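Local coordinates for protein adenylosuccinate lyase (Francisella tularensis subsp. tularensis SCHU S4, PDB 4EEI) that probably catalyses two fumarate-releasing steps of purine biosynthesis, cleaving adenylosuccinate to AMP and its imidazole carboxamide counterpart SAICAR to AICAR, at residues D217-L222 against R310-D315. Sequence-based numbering, arbitrary orientation.
Sequences DRIAKL and RFYLPD. With AMP (adenosine monophosphate), chain O.
The γ-methyl of I219 bridges Y312 and L313, two neighbours on helix 304-333. Its CG2 lies 3.2 Å from Y312 OH and 4.2 Å from L313 CD2, meeting the phenol end of the ring obliquely. The branch is placed there by the isoleucine torsion, which sets CG2 anti to the backbone N while CG1 stands beside that N (chi1 -75°). Y312 adopts an unusual chi1 of 95°, and its side chain reaches across the gap between segments 217-222 and 310-315, whose nearest CA atoms, those of I219 and L313, are 9.4 Å apart. L313 backs the tyrosine, its CG over one face, 4.0 Å above the ring plane and displaced toward the rim.

Helix 272-293 supplies the next layer, with I290 and A291 packed on Y312 and H287 meeting its ring at a slant; L102 and I106 of helix 94-131 pack on I219. R310, at the start of segment 310-315, reaches the nucleotide with a chain extended from CG to NE. Both its NE (2.9 Å) and NH2 (3.1 Å) donate to AMP O3P, which sits at the guanidinium edge, in its plane. D68 forms a salt bridge with NH2, which, with the two bonds to O3P, would limit rotation of the group. The arrangement thus joins long helices of the lyase 1 (fumarase/aspartase) superfamily helical bundle, one of which carries a phosphate-binding arginine of the AMP pocket, to which Y5 and R4 of a second subunit also contribute hydrogen bonds.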
loop_
_atom_site.group_PDB
_atom_site.type_symbol
_atom_site.label_atom_id
_atom_site.label_comp_id
_atom_site.label_asym_id
_atom_site.label_seq_id
_atom_site.Cartn_x
_atom_site.Cartn_y
_atom_site.Cartn_z
ATOM N N ASP B 217 11.175 13.141 3.586
ATOM C CA ASP B 217 9.769 13.540 3.457
ATOM C C ASP B 217 9.530 14.513 2.302
ATOM O O ASP B 217 8.386 14.697 1.856
ATOM C CB ASP B 217 9.214 14.116 4.771
ATOM C CG ASP B 217 9.849 15.455 5.143
ATOM O OD1 ASP B 217 9.211 16.516 4.930
ATOM O OD2 ASP B 217 10.982 15.436 5.663
ATOM N N ARG B 218 10.596 15.143 1.817
ATOM C CA ARG B 218 10.461 16.019 0.655
ATOM C C ARG B 218 10.199 15.157 -0.561
ATOM O O ARG B 218 9.259 15.402 -1.321
ATOM C CB ARG B 218 11.720 16.874 0.459
ATOM C CG ARG B 218 12.057 17.738 1.676
ATOM C CD ARG B 218 13.097 18.808 1.348
ATOM N NE ARG B 218 13.281 19.743 2.469
ATOM C CZ ARG B 218 12.582 20.863 2.628
ATOM N NH1 ARG B 218 11.646 21.196 1.745
ATOM N NH2 ARG B 218 12.826 21.658 3.661
ATOM N N ILE B 219 11.021 14.129 -0.739
ATOM C CA ILE B 219 10.782 13.175 -1.816
ATOM C C ILE B 219 9.414 12.523 -1.657
ATOM O O ILE B 219 8.682 12.371 -2.633
ATOM C CB ILE B 219 11.874 12.090 -1.876
ATOM C CG1 ILE B 219 13.154 12.681 -2.476
ATOM C CG2 ILE B 219 11.414 10.905 -2.744
ATOM C CD1 ILE B 219 14.383 11.787 -2.334
ATOM N N ALA B 220 9.063 12.147 -0.434
ATOM C CA ALA B 220 7.791 11.469 -0.208
ATOM C C ALA B 220 6.618 12.379 -0.554
ATOM O O ALA B 220 5.581 11.913 -1.028
ATOM C CB ALA B 220 7.684 10.978 1.231
ATOM N N LYS B 221 6.767 13.675 -0.305
ATOM C CA LYS B 221 5.691 14.602 -0.614
ATOM C C LYS B 221 5.447 14.640 -2.120
ATOM O O LYS B 221 4.299 14.575 -2.572
ATOM C CB LYS B 221 6.007 16.007 -0.095
ATOM C CG LYS B 221 5.000 17.059 -0.589
ATOM C CD LYS B 221 5.149 18.390 0.149
ATOM C CE LYS B 221 4.150 19.421 -0.373
ATOM N NZ LYS B 221 4.280 20.705 0.380
ATOM N N LEU B 222 6.526 14.728 -2.898
ATOM C CA LEU B 222 6.425 14.761 -4.354
ATOM C C LEU B 222 5.823 13.469 -4.893
ATOM O O LEU B 222 4.936 13.500 -5.751
ATOM C CB LEU B 222 7.803 14.998 -4.989
ATOM C CG LEU B 222 7.855 14.928 -6.523
ATOM C CD1 LEU B 222 6.916 15.944 -7.157
ATOM C CD2 LEU B 222 9.274 15.146 -7.037
ATOM N N ARG B 310 17.117 3.951 -6.131
ATOM C CA ARG B 310 17.743 3.650 -7.423
ATOM C C ARG B 310 16.792 2.933 -8.369
ATOM O O ARG B 310 16.918 3.051 -9.579
ATOM C CB ARG B 310 18.987 2.774 -7.231
ATOM C CG ARG B 310 20.164 3.436 -6.506
ATOM C CD ARG B 310 21.337 2.453 -6.466
ATOM N NE ARG B 310 22.371 2.839 -5.513
ATOM C CZ ARG B 310 23.439 3.574 -5.810
ATOM N NH1 ARG B 310 23.631 4.017 -7.045
ATOM N NH2 ARG B 310 24.324 3.862 -4.862
ATOM N N PHE B 311 15.852 2.172 -7.819
ATOM C CA PHE B 311 14.837 1.504 -8.637
ATOM C C PHE B 311 13.658 2.420 -8.930
ATOM O O PHE B 311 13.312 2.650 -10.085
ATOM C CB PHE B 311 14.274 0.277 -7.914
ATOM C CG PHE B 311 15.143 -0.950 -8.005
ATOM C CD1 PHE B 311 15.081 -1.779 -9.113
ATOM C CD2 PHE B 311 15.985 -1.293 -6.960
ATOM C CE1 PHE B 311 15.870 -2.923 -9.178
ATOM C CE2 PHE B 311 16.761 -2.437 -7.014
ATOM C CZ PHE B 311 16.710 -3.244 -8.121
ATOM N N TYR B 312 13.018 2.926 -7.882
ATOM C CA TYR B 312 11.701 3.534 -8.077
ATOM C C TYR B 312 11.702 4.975 -8.592
ATOM O O TYR B 312 10.749 5.383 -9.247
ATOM C CB TYR B 312 10.810 3.372 -6.832
ATOM C CG TYR B 312 10.826 4.542 -5.876
ATOM C CD1 TYR B 312 9.960 5.616 -6.047
ATOM C CD2 TYR B 312 11.684 4.560 -4.786
ATOM C CE1 TYR B 312 9.962 6.683 -5.163
ATOM C CE2 TYR B 312 11.696 5.629 -3.896
ATOM C CZ TYR B 312 10.837 6.683 -4.097
ATOM O OH TYR B 312 10.841 7.747 -3.223
ATOM N N LEU B 313 12.737 5.756 -8.292
ATOM C CA LEU B 313 12.738 7.146 -8.759
ATOM C C LEU B 313 12.849 7.275 -10.285
ATOM O O LEU B 313 12.052 7.989 -10.891
ATOM C CB LEU B 313 13.806 7.995 -8.057
ATOM C CG LEU B 313 13.484 8.399 -6.617
ATOM C CD1 LEU B 313 14.630 9.237 -6.030
ATOM C CD2 LEU B 313 12.168 9.163 -6.544
ATOM N N PRO B 314 13.824 6.592 -10.921
ATOM C CA PRO B 314 13.819 6.690 -12.386
ATOM C C PRO B 314 12.555 6.083 -12.995
ATOM O O PRO B 314 12.094 6.548 -14.050
ATOM C CB PRO B 314 15.053 5.873 -12.793
ATOM C CG PRO B 314 15.971 5.956 -11.603
ATOM C CD PRO B 314 15.019 5.879 -10.428
ATOM N N ASP B 315 11.999 5.054 -12.360
ATOM C CA ASP B 315 10.777 4.454 -12.898
ATOM C C ASP B 315 9.593 5.380 -12.707
ATOM O O ASP B 315 8.739 5.482 -13.572
ATOM C CB ASP B 315 10.462 3.116 -12.239
ATOM C CG ASP B 315 11.386 2.010 -12.694
ATOM O OD1 ASP B 315 12.156 2.228 -13.653
ATOM O OD2 ASP B 315 11.334 0.916 -12.095
HETATM P P AMP O . 23.553 0.731 -2.276
HETATM O O1P AMP O . 23.671 -0.324 -3.345
HETATM O O2P AMP O . 23.017 0.227 -0.961
HETATM O O3P AMP O . 22.936 2.024 -2.744
HETATM O "O5'" AMP O . 25.078 1.129 -1.950
HETATM C "C5'" AMP O . 25.377 2.268 -1.144
HETATM C "C4'" AMP O . 26.818 2.700 -1.387
HETATM O "O4'" AMP O . 27.133 3.840 -0.584
HETATM C "C3'" AMP O . 27.795 1.600 -1.005
HETATM O "O3'" AMP O . 28.752 1.446 -2.053
HETATM C "C2'" AMP O . 28.489 2.103 0.241
HETATM O "O2'" AMP O . 29.867 1.725 0.251
HETATM C "C1'" AMP O . 28.339 3.610 0.146
HETATM N N9 AMP O . 28.273 4.225 1.493
HETATM C C8 AMP O . 28.597 3.624 2.651
HETATM N N7 AMP O . 28.429 4.466 3.700
HETATM C C5 AMP O . 27.990 5.638 3.209
HETATM C C6 AMP O . 27.613 6.955 3.770
HETATM N N6 AMP O . 27.677 7.190 5.101
HETATM N N1 AMP O . 27.206 7.909 2.906
HETATM C C2 AMP O . 27.140 7.687 1.580
HETATM N N3 AMP O . 27.465 6.517 1.004
HETATM C C4 AMP O . 27.891 5.473 1.753
#